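Local atomic coordinates of minor capsid protein (Cafeteriavirus-dependent mavirus, PDB entry 6G42), a protein that forms the pentons of the virophage capsid, probably as five-subunit assemblies at the icosahedral vertices, each subunit built around a single jelly-roll. Residues G76-R80 / S81-I85; S220-K223 / N224-I227; S134-K137 / H138-K141; I144-E148 / N149-G153. All coordinates share one frame; numbering follows the deposited sequence.

Contact 1: residues G76-R80 / S81-I85; sequences GIFNR and STDEI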
loop_
_atom_site.group_PDB
_atom_site.type_symbol
_atom_site.label_atom_id
_atom_site.label_comp_id
_atom_site.label_asym_id
_atom_site.label_seq_id
_atom_site.Cartn_x
_atom_site.Cartn_y
_atom_site.Cartn_z
ATOM N N GLY C 76 28.759 17.961 22.484
ATOM C CA GLY C 76 29.429 18.251 23.751
ATOM C C GLY C 76 29.618 17.012 24.598
ATOM O O GLY C 76 29.113 15.941 24.262
ATOM N N ILE C 77 30.363 17.158 25.690
ATOM C CA ILE C 77 30.612 16.051 26.624
ATOM C C ILE C 77 30.390 16.515 28.056
ATOM O O ILE C 77 30.928 17.540 28.475
ATOM C CB ILE C 77 32.025 15.463 26.459
ATOM C CG1 ILE C 77 32.279 15.192 24.973
ATOM C CG2 ILE C 77 32.171 14.195 27.299
ATOM C CD1 ILE C 77 33.500 14.370 24.654
ATOM N N PHE C 78 29.601 15.730 28.790
ATOM C CA PHE C 78 29.167 16.044 30.149
ATOM C C PHE C 78 29.700 14.970 31.089
ATOM O O PHE C 78 29.378 13.790 30.933
ATOM C CB PHE C 78 27.638 16.076 30.197
ATOM C CG PHE C 78 27.067 16.548 31.506
ATOM C CD1 PHE C 78 26.964 17.905 31.785
ATOM C CD2 PHE C 78 26.603 15.636 32.451
ATOM C CE1 PHE C 78 26.425 18.343 32.987
ATOM C CE2 PHE C 78 26.063 16.068 33.655
ATOM C CZ PHE C 78 25.972 17.423 33.924
ATOM N N ASN C 79 30.524 15.383 32.049
ATOM C CA ASN C 79 31.093 14.474 33.044
ATOM C C ASN C 79 30.083 14.273 34.173
ATOM O O ASN C 79 29.466 15.236 34.629
ATOM C CB ASN C 79 32.404 15.047 33.597
ATOM C CG ASN C 79 33.247 14.015 34.344
ATOM O OD1 ASN C 79 32.945 12.820 34.360
ATOM N ND2 ASN C 79 34.324 14.485 34.965
ATOM N N ARG C 80 29.919 13.028 34.613
ATOM C CA ARG C 80 28.997 12.705 35.710
ATOM C C ARG C 80 29.581 13.051 37.074
ATOM O O ARG C 80 28.904 13.679 37.891
ATOM C CB ARG C 80 28.614 11.226 35.695
ATOM C CG ARG C 80 27.491 10.879 34.734
ATOM C CD ARG C 80 27.374 9.374 34.624
ATOM N NE ARG C 80 26.068 8.892 34.189
ATOM C CZ ARG C 80 25.747 7.603 34.072
ATOM N NH1 ARG C 80 26.635 6.650 34.352
ATOM N NH2 ARG C 80 24.531 7.254 33.673
ATOM N N SER C 81 30.827 12.633 37.311
ATOM C CA SER C 81 31.500 12.818 38.607
ATOM C C SER C 81 31.537 14.286 39.049
ATOM O O SER C 81 31.029 14.618 40.121
ATOM C CB SER C 81 32.914 12.221 38.578
ATOM O OG SER C 81 33.593 12.544 37.380
ATOM N N THR C 82 32.116 15.154 38.218
ATOM C CA THR C 82 32.116 16.606 38.484
ATOM C C THR C 82 30.730 17.242 38.254
ATOM O O THR C 82 30.414 18.276 38.849
ATOM C CB THR C 82 33.178 17.366 37.650
ATOM O OG1 THR C 82 32.894 17.239 36.253
ATOM C CG2 THR C 82 34.582 16.838 37.933
ATOM N N ASP C 83 29.928 16.615 37.386
ATOM C CA ASP C 83 28.547 17.032 37.069
ATOM C C ASP C 83 28.524 18.382 36.324
ATOM O O ASP C 83 27.681 19.247 36.585
ATOM C CB ASP C 83 27.670 17.048 38.339
ATOM C CG ASP C 83 26.195 16.796 38.045
ATOM O OD1 ASP C 83 25.876 15.782 37.389
ATOM O OD2 ASP C 83 25.352 17.604 38.487
ATOM N N GLU C 84 29.457 18.528 35.382
ATOM C CA GLU C 84 29.687 19.781 34.653
ATOM C C GLU C 84 29.969 19.515 33.171
ATOM O O GLU C 84 30.384 18.416 32.791
ATOM C CB GLU C 84 30.880 20.530 35.264
ATOM C CG GLU C 84 30.635 21.134 36.643
ATOM C CD GLU C 84 30.115 22.558 36.588
ATOM O OE1 GLU C 84 29.185 22.831 35.801
ATOM O OE2 GLU C 84 30.635 23.408 37.339
ATOM N N ILE C 85 29.745 20.538 32.347
ATOM C CA ILE C 85 30.073 20.494 30.917
ATOM C C ILE C 85 31.593 20.601 30.778
ATOM O O ILE C 85 32.204 21.519 31.327
ATOM C CB ILE C 85 29.396 21.650 30.133
ATOM C CG1 ILE C 85 27.866 21.531 30.200
ATOM C CG2 ILE C 85 29.852 21.673 28.673
ATOM C CD1 ILE C 85 27.129 22.823 29.896
#

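Contact 2: residues S220-K223 / N224-I227; sequences SISK and NTTI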
loop_
_atom_site.group_PDB
_atom_site.type_symbol
_atom_site.label_atom_id
_atom_site.label_comp_id
_atom_site.label_asym_id
_atom_site.label_seq_id
_atom_site.Cartn_x
_atom_site.Cartn_y
_atom_site.Cartn_z
ATOM N N SER C 220 5.074 37.650 0.579
ATOM C CA SER C 220 5.885 38.864 0.452
ATOM C C SER C 220 7.381 38.588 0.340
ATOM O O SER C 220 7.918 37.715 1.025
ATOM C CB SER C 220 5.626 39.805 1.634
ATOM O OG SER C 220 6.047 41.123 1.342
ATOM N N ILE C 221 8.036 39.366 -0.523
ATOM C CA ILE C 221 9.475 39.264 -0.772
ATOM C C ILE C 221 10.219 39.928 0.391
ATOM O O ILE C 221 11.179 39.368 0.922
ATOM C CB ILE C 221 9.875 39.936 -2.118
ATOM C CG1 ILE C 221 9.094 39.328 -3.299
ATOM C CG2 ILE C 221 11.375 39.796 -2.379
ATOM C CD1 ILE C 221 8.994 40.230 -4.513
ATOM N N SER C 222 9.760 41.121 0.772
ATOM C CA SER C 222 10.377 41.915 1.839
ATOM C C SER C 222 10.182 41.280 3.213
ATOM O O SER C 222 9.098 40.784 3.532
ATOM C CB SER C 222 9.805 43.339 1.844
ATOM O OG SER C 222 8.390 43.318 1.882
ATOM N N LYS C 223 11.246 41.304 4.016
ATOM C CA LYS C 223 11.222 40.758 5.380
ATOM C C LYS C 223 10.372 41.591 6.349
ATOM O O LYS C 223 9.748 41.031 7.253
ATOM C CB LYS C 223 12.653 40.603 5.931
ATOM C CG LYS C 223 13.364 39.332 5.480
ATOM C CD LYS C 223 12.929 38.127 6.305
ATOM C CE LYS C 223 13.495 36.828 5.757
ATOM N NZ LYS C 223 12.987 35.645 6.507
ATOM N N ASN C 224 10.349 42.911 6.160
ATOM C CA ASN C 224 9.640 43.821 7.074
ATOM C C ASN C 224 8.123 43.666 7.003
ATOM O O ASN C 224 7.496 43.259 7.984
ATOM C CB ASN C 224 10.028 45.291 6.823
ATOM C CG ASN C 224 11.234 45.738 7.641
ATOM O OD1 ASN C 224 11.219 46.818 8.232
ATOM N ND2 ASN C 224 12.284 44.916 7.678
ATOM N N THR C 225 7.547 43.982 5.843
ATOM C CA THR C 225 6.081 44.054 5.692
ATOM C C THR C 225 5.450 42.712 5.281
ATOM O O THR C 225 6.102 41.874 4.648
ATOM C CB THR C 225 5.650 45.206 4.741
ATOM O OG1 THR C 225 4.234 45.401 4.837
ATOM C CG2 THR C 225 6.048 44.952 3.279
ATOM N N THR C 226 4.184 42.527 5.660
ATOM C CA THR C 226 3.421 41.307 5.347
ATOM C C THR C 226 2.680 41.394 4.001
ATOM O O THR C 226 2.499 40.370 3.338
ATOM C CB THR C 226 2.444 40.917 6.497
ATOM O OG1 THR C 226 2.049 39.550 6.352
ATOM C CG2 THR C 226 1.191 41.773 6.529
ATOM N N ILE C 227 2.255 42.603 3.613
ATOM C CA ILE C 227 1.529 42.835 2.345
ATOM C C ILE C 227 2.348 42.387 1.123
ATOM O O ILE C 227 3.581 42.459 1.142
ATOM C CB ILE C 227 1.093 44.322 2.191
ATOM C CG1 ILE C 227 0.095 44.492 1.031
ATOM C CG2 ILE C 227 2.296 45.239 1.999
ATOM C CD1 ILE C 227 -0.585 45.848 0.986
#

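Contact 3: residues S134-K137 / H138-K141; sequences SFNK and HSKK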
loop_
_atom_site.group_PDB
_atom_site.type_symbol
_atom_site.label_atom_id
_atom_site.label_comp_id
_atom_site.label_asym_id
_atom_site.label_seq_id
_atom_site.Cartn_x
_atom_site.Cartn_y
_atom_site.Cartn_z
ATOM N N SER C 134 28.084 7.321 13.597
ATOM C CA SER C 134 28.110 6.801 12.222
ATOM C C SER C 134 26.714 6.660 11.620
ATOM O O SER C 134 25.709 6.815 12.309
ATOM C CB SER C 134 28.831 5.447 12.174
ATOM O OG SER C 134 28.047 4.425 12.776
ATOM N N PHE C 135 26.683 6.368 10.321
ATOM C CA PHE C 135 25.452 6.102 9.582
ATOM C C PHE C 135 25.442 4.660 9.098
ATOM O O PHE C 135 26.357 4.229 8.404
ATOM C CB PHE C 135 25.337 7.028 8.376
ATOM C CG PHE C 135 24.088 6.814 7.562
ATOM C CD1 PHE C 135 22.836 7.128 8.088
ATOM C CD2 PHE C 135 24.157 6.298 6.267
ATOM C CE1 PHE C 135 21.684 6.932 7.339
ATOM C CE2 PHE C 135 23.007 6.101 5.512
ATOM C CZ PHE C 135 21.769 6.420 6.049
ATOM N N ASN C 136 24.394 3.931 9.455
ATOM C CA ASN C 136 24.210 2.560 9.008
ATOM C C ASN C 136 23.545 2.540 7.623
ATOM O O ASN C 136 22.381 2.915 7.491
ATOM C CB ASN C 136 23.357 1.814 10.035
ATOM C CG ASN C 136 23.420 0.302 9.876
ATOM O OD1 ASN C 136 23.543 -0.221 8.769
ATOM N ND2 ASN C 136 23.326 -0.409 10.993
ATOM N N LYS C 137 24.287 2.100 6.606
ATOM C CA LYS C 137 23.762 1.935 5.235
ATOM C C LYS C 137 22.551 1.001 5.154
ATOM O O LYS C 137 21.612 1.255 4.398
ATOM C CB LYS C 137 24.834 1.352 4.311
ATOM C CG LYS C 137 26.012 2.250 3.994
ATOM C CD LYS C 137 27.014 1.489 3.131
ATOM C CE LYS C 137 28.164 2.362 2.657
ATOM N NZ LYS C 137 29.004 2.878 3.777
ATOM N N HIS C 138 22.606 -0.085 5.920
ATOM C CA HIS C 138 21.590 -1.139 5.899
ATOM C C HIS C 138 20.236 -0.684 6.453
ATOM O O HIS C 138 19.203 -0.979 5.860
ATOM C CB HIS C 138 22.107 -2.354 6.687
ATOM C CG HIS C 138 21.189 -3.540 6.674
ATOM N ND1 HIS C 138 21.178 -4.466 5.653
ATOM C CD2 HIS C 138 20.275 -3.967 7.578
ATOM C CE1 HIS C 138 20.285 -5.403 5.920
ATOM N NE2 HIS C 138 19.723 -5.124 7.082
ATOM N N SER C 139 20.249 0.024 7.582
ATOM C CA SER C 139 19.020 0.419 8.295
ATOM C C SER C 139 18.540 1.858 8.048
ATOM O O SER C 139 17.459 2.228 8.508
ATOM C CB SER C 139 19.220 0.227 9.796
ATOM O OG SER C 139 20.094 1.206 10.318
ATOM N N LYS C 140 19.346 2.660 7.350
ATOM C CA LYS C 140 19.105 4.111 7.164
ATOM C C LYS C 140 18.975 4.926 8.478
ATOM O O LYS C 140 18.359 5.998 8.506
ATOM C CB LYS C 140 17.909 4.354 6.229
ATOM C CG LYS C 140 18.148 3.897 4.793
ATOM C CD LYS C 140 17.410 2.615 4.449
ATOM C CE LYS C 140 15.924 2.866 4.208
ATOM N NZ LYS C 140 15.199 1.621 3.818
ATOM N N LYS C 141 19.599 4.420 9.542
ATOM C CA LYS C 141 19.556 5.018 10.876
ATOM C C LYS C 141 20.972 5.277 11.351
ATOM O O LYS C 141 21.876 4.489 11.069
ATOM C CB LYS C 141 18.882 4.073 11.861
ATOM C CG LYS C 141 17.399 3.874 11.624
ATOM C CD LYS C 141 16.894 2.650 12.369
ATOM C CE LYS C 141 15.377 2.593 12.380
ATOM N NZ LYS C 141 14.886 1.491 13.250
#

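Contact 4: residues I144-E148 / N149-G153; sequences ITTTE and NFRNG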
loop_
_atom_site.group_PDB
_atom_site.type_symbol
_atom_site.label_atom_id
_atom_site.label_comp_id
_atom_site.label_asym_id
_atom_site.label_seq_id
_atom_site.Cartn_x
_atom_site.Cartn_y
_atom_site.Cartn_z
ATOM N N ILE C 144 25.370 5.254 17.498
ATOM C CA ILE C 144 26.445 5.687 18.392
ATOM C C ILE C 144 27.025 4.436 19.038
ATOM O O ILE C 144 26.297 3.675 19.682
ATOM C CB ILE C 144 25.942 6.674 19.470
ATOM C CG1 ILE C 144 25.518 7.997 18.822
ATOM C CG2 ILE C 144 27.020 6.958 20.511
ATOM C CD1 ILE C 144 24.545 8.808 19.650
ATOM N N THR C 145 28.329 4.234 18.851
ATOM C CA THR C 145 29.062 3.111 19.446
ATOM C C THR C 145 29.909 3.613 20.615
ATOM O O THR C 145 30.567 4.652 20.510
ATOM C CB THR C 145 29.945 2.405 18.404
ATOM O OG1 THR C 145 29.120 1.946 17.329
ATOM C CG2 THR C 145 30.683 1.207 19.012
ATOM N N THR C 146 29.892 2.852 21.711
ATOM C CA THR C 146 30.494 3.264 22.987
ATOM C C THR C 146 30.989 2.069 23.803
ATOM O O THR C 146 30.475 0.957 23.666
ATOM C CB THR C 146 29.485 4.050 23.858
ATOM O OG1 THR C 146 28.183 3.460 23.749
ATOM C CG2 THR C 146 29.405 5.504 23.429
ATOM N N THR C 147 31.992 2.317 24.648
ATOM C CA THR C 147 32.461 1.339 25.643
ATOM C C THR C 147 31.714 1.535 26.960
ATOM O O THR C 147 31.116 2.592 27.195
ATOM C CB THR C 147 33.971 1.464 25.925
ATOM O OG1 THR C 147 34.263 2.768 26.448
ATOM C CG2 THR C 147 34.788 1.224 24.654
ATOM N N GLU C 148 31.763 0.513 27.809
ATOM C CA GLU C 148 31.069 0.533 29.107
ATOM C C GLU C 148 31.655 1.569 30.074
ATOM O O GLU C 148 30.915 2.198 30.837
ATOM C CB GLU C 148 31.079 -0.861 29.751
ATOM C CG GLU C 148 30.379 -0.927 31.110
ATOM C CD GLU C 148 29.871 -2.314 31.485
ATOM O OE1 GLU C 148 30.340 -3.325 30.917
ATOM O OE2 GLU C 148 28.994 -2.392 32.367
ATOM N N ASN C 149 32.974 1.737 30.036
ATOM C CA ASN C 149 33.673 2.717 30.874
ATOM C C ASN C 149 33.288 4.173 30.542
ATOM O O ASN C 149 33.210 5.014 31.445
ATOM C CB ASN C 149 35.192 2.512 30.753
ATOM C CG ASN C 149 35.990 3.366 31.726
ATOM O OD1 ASN C 149 35.532 3.673 32.829
ATOM N ND2 ASN C 149 37.198 3.746 31.325
ATOM N N PHE C 150 33.053 4.458 29.258
ATOM C CA PHE C 150 32.586 5.780 28.813
ATOM C C PHE C 150 31.190 6.097 29.350
ATOM O O PHE C 150 30.948 7.203 29.834
ATOM C CB PHE C 150 32.586 5.885 27.279
ATOM C CG PHE C 150 32.130 7.231 26.763
ATOM C CD1 PHE C 150 30.781 7.486 26.526
ATOM C CD2 PHE C 150 33.044 8.249 26.524
ATOM C CE1 PHE C 150 30.357 8.727 26.065
ATOM C CE2 PHE C 150 32.625 9.490 26.058
ATOM C CZ PHE C 150 31.280 9.729 25.829
ATOM N N ARG C 151 30.281 5.131 29.241
ATOM C CA ARG C 151 28.888 5.294 29.687
ATOM C C ARG C 151 28.749 5.533 31.192
ATOM O O ARG C 151 27.854 6.266 31.621
ATOM C CB ARG C 151 28.056 4.075 29.281
ATOM C CG ARG C 151 27.675 4.044 27.809
ATOM C CD ARG C 151 27.052 2.707 27.435
ATOM N NE ARG C 151 28.045 1.729 26.978
ATOM C CZ ARG C 151 27.881 0.403 26.968
ATOM N NH1 ARG C 151 26.761 -0.162 27.411
ATOM N NH2 ARG C 151 28.860 -0.377 26.519
ATOM N N ASN C 152 29.618 4.899 31.980
ATOM C CA ASN C 152 29.692 5.145 33.427
ATOM C C ASN C 152 30.242 6.541 33.732
ATOM O O ASN C 152 29.746 7.223 34.630
ATOM C CB ASN C 152 30.556 4.082 34.122
ATOM C CG ASN C 152 29.905 2.704 34.127
ATOM O OD1 ASN C 152 28.727 2.564 34.459
ATOM N ND2 ASN C 152 30.672 1.677 33.769
ATOM N N GLY C 153 31.259 6.954 32.977
ATOM C CA GLY C 153 31.912 8.249 33.175
ATOM C C GLY C 153 31.155 9.448 32.629
ATOM O O GLY C 153 30.838 10.379 33.370
#

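Contact 1: residues G76-R80 / S81-I85
Asn79 and Glu84 are joined through their backbones where the chain reverses: Asn79 N gives a fairly straight hydrogen bond to Glu84 O at 3.1 Å, the donor almost in line with the carbonyl. The return bond, from Glu84 N to Asn79 O, is weak at 3.4 Å. Asp83 CA also brings its hydrogen to Asn79 O, 3.2 Å away. Both Asp83 and Glu84 thus face Asn79, a G1 beta bulge, and the positive phi of Asp83 (67°) fits that assignment. The bulge closes the hairpin of strands 74-79 and 84-90, strand 84-90 being the edge strand of its antiparallel sheet within this chain.

The apolar part belongs to Phe78, which forms a non-hydrogen-bonded pair with Ile85. Its ring leaves with CG anti to the backbone N (chi1 -173°) and lies along the returning backbone: Phe78 CZ is 3.6 Å from Asp83 C, while Phe78 CD1 reaches Ile85 CG1 at 4.1 Å. Ring and Asp83 carboxylate planes stand 73° apart, and Phe78 CE2 is 3.7 Å from Asp83 OD1.

Polar side chains gather at the turn, where Asn79, Ser81 and Thr82 converge. Arg80 runs extended from CG to NE, away from them, and its NH1 binds Asn152 O.

Contact 2: residues S220-K223 / N224-I227
Ser220 meets the returning chain with its whole short side chain, and the route from CB to OG gives the geometry of the contact. Ser220 CB lies beside two successive carbonyl oxygens, 3.6 Å from Thr226 O and 3.4 Å from Ile227 O. With OG anti to the backbone N (chi1 -161°), the hydroxyl is carried onto the second of these: Ser220 OG donates to Ile227 O at 2.8 Å. The C=O...donor angle is 148° and the donor is tilted 31° from the carbonyl plane, so the approach is somewhat bent and out of plane. Ser220 OG also lies 3.4 Å from Thr225 O and accepts a weak bond of 3.3 Å from Ser222 OG. One serine hydroxyl therefore takes part in two hydrogen bonds, one toward the far limb of the loop and one within its own limb.

Ser222 reaches across as well, its OG lying against the CG2 methyl of Thr225. Between these points the backbone turns at Lys223 and Asn224, both with negative phi and psi and both with side chains on the outside of the bend.

Neither limb is helix or strand: the loop lies between the short strands 216-217 and 231-232, at the surface of the chain. Its 226-227 end rests on a second copy of the protein, where Thr226 and Ile227 pack on Phe37 of that subunit, in its strand 33-37; Asp35 O of the same strand receives a weak hydrogen bond from Thr226 OG1.

Contact 3: residues S134-K137 / H138-K141
Asn136 supplies the close-packed part of this turn, meeting Lys141 through its backbone and Ser139 and His138 through its side chain. Asn136 N donates to Lys141 O at 3.0 Å with 157° at the hydrogen, although the donor is tilted from the carbonyl plane. In return Lys140 N reaches Asn136 O at 3.0 Å, a weak and strongly bent bond. The side chain then turns back over the bend: Asn136 OD1 accepts a weak bond from His138 N at 3.0 Å, and Asn136 CB lies 3.3 Å from Ser139 OG. Asn136 ND2 is engaged by Glu143 OE2.

These bonds close the hairpin linking strands 132-136 and 141-145 of a three-stranded antiparallel sheet. Lys140, with phi at 57°, takes the left-handed conformation that lets the chain turn into the second strand.

On the buried side, Phe135 puts CE1 3.6 Å from Lys140 C and CZ 3.7 Å from Lys140 CA; its ring also meets that of Phe142 and touches helix 106-120. Lys137 touches Val107 of the same helix, and its chain, bent at the last torsion, carries NZ to a salt bridge with Glu170 of the third subunit.

The open part is His138. It lies alongside the Asn136 amide, pointing the same way with the planes 43° apart, but its ring leads away from the turn and the residue is exposed.

Contact 4: residues I144-E148 / N149-G153
Strand 141-145 passes into helix 148-153 at Thr147, whose extended backbone (phi -91°, psi 162°) gives way to helical angles from Glu148 onward. Thr147 is the N-cap: its OG1 accepts a weak capping bond from Phe150 N, 3.5 Å long. The same hydroxyl has a second weak partner in Asp129 OD1. In the first turn, Asn152 N bonds to Glu148 O at 3.2 Å.

Arg151 folds back over this start. A bend at chi3 (-90°) returns the guanidinium to the capping residue, and Arg151 NE donates a weak bond to Thr147 O at 3.2 Å, Thr147 O lying at the edge of the guanidinium, near its plane. That carbonyl also receives a weak bond from Arg151 N, so one residue holds it twice. Glu148 CA lies over one face of the guanidinium, 3.8 Å from Arg151 CZ. Arg151 NH2 forms a salt bridge with Asp186 OD1, so the guanidinium is held both by the cap carbonyl and by this carboxylate.

Thr146 and Phe150 make the buried, apolar side, where the ring also touches Ile125, Pro131 and Ile156. Thr146 OG1 passes 3.7 Å from Arg151 NE and makes a weak bond with Asp186 O, while its methyl turns to the ring, Thr146 CG2 meeting Phe150 CD1 at 3.9 Å.

In the fold
Contacts 1 and 3 are both hairpin turns, of different sheets and with centres about 29 Å apart; each rests on backbone bonds, with an aromatic ring against the returning chain. Contact 4 begins on strand 141-145, which follows the turn of contact 3, and depends on an N-cap and a folded-back arginine. It touches contact 1: Arg80 N lies 3.1 Å from Gly153 O, a probable hydrogen bond. Contact 4 is partly buried, whereas the other three lie at the surface. Contact 2 stands apart, its nearest atoms about 29 Å or more from those of the others, and relies on serine hydroxyls. Neighbouring subunits reach contacts 2 and 3, the latter at Lys137.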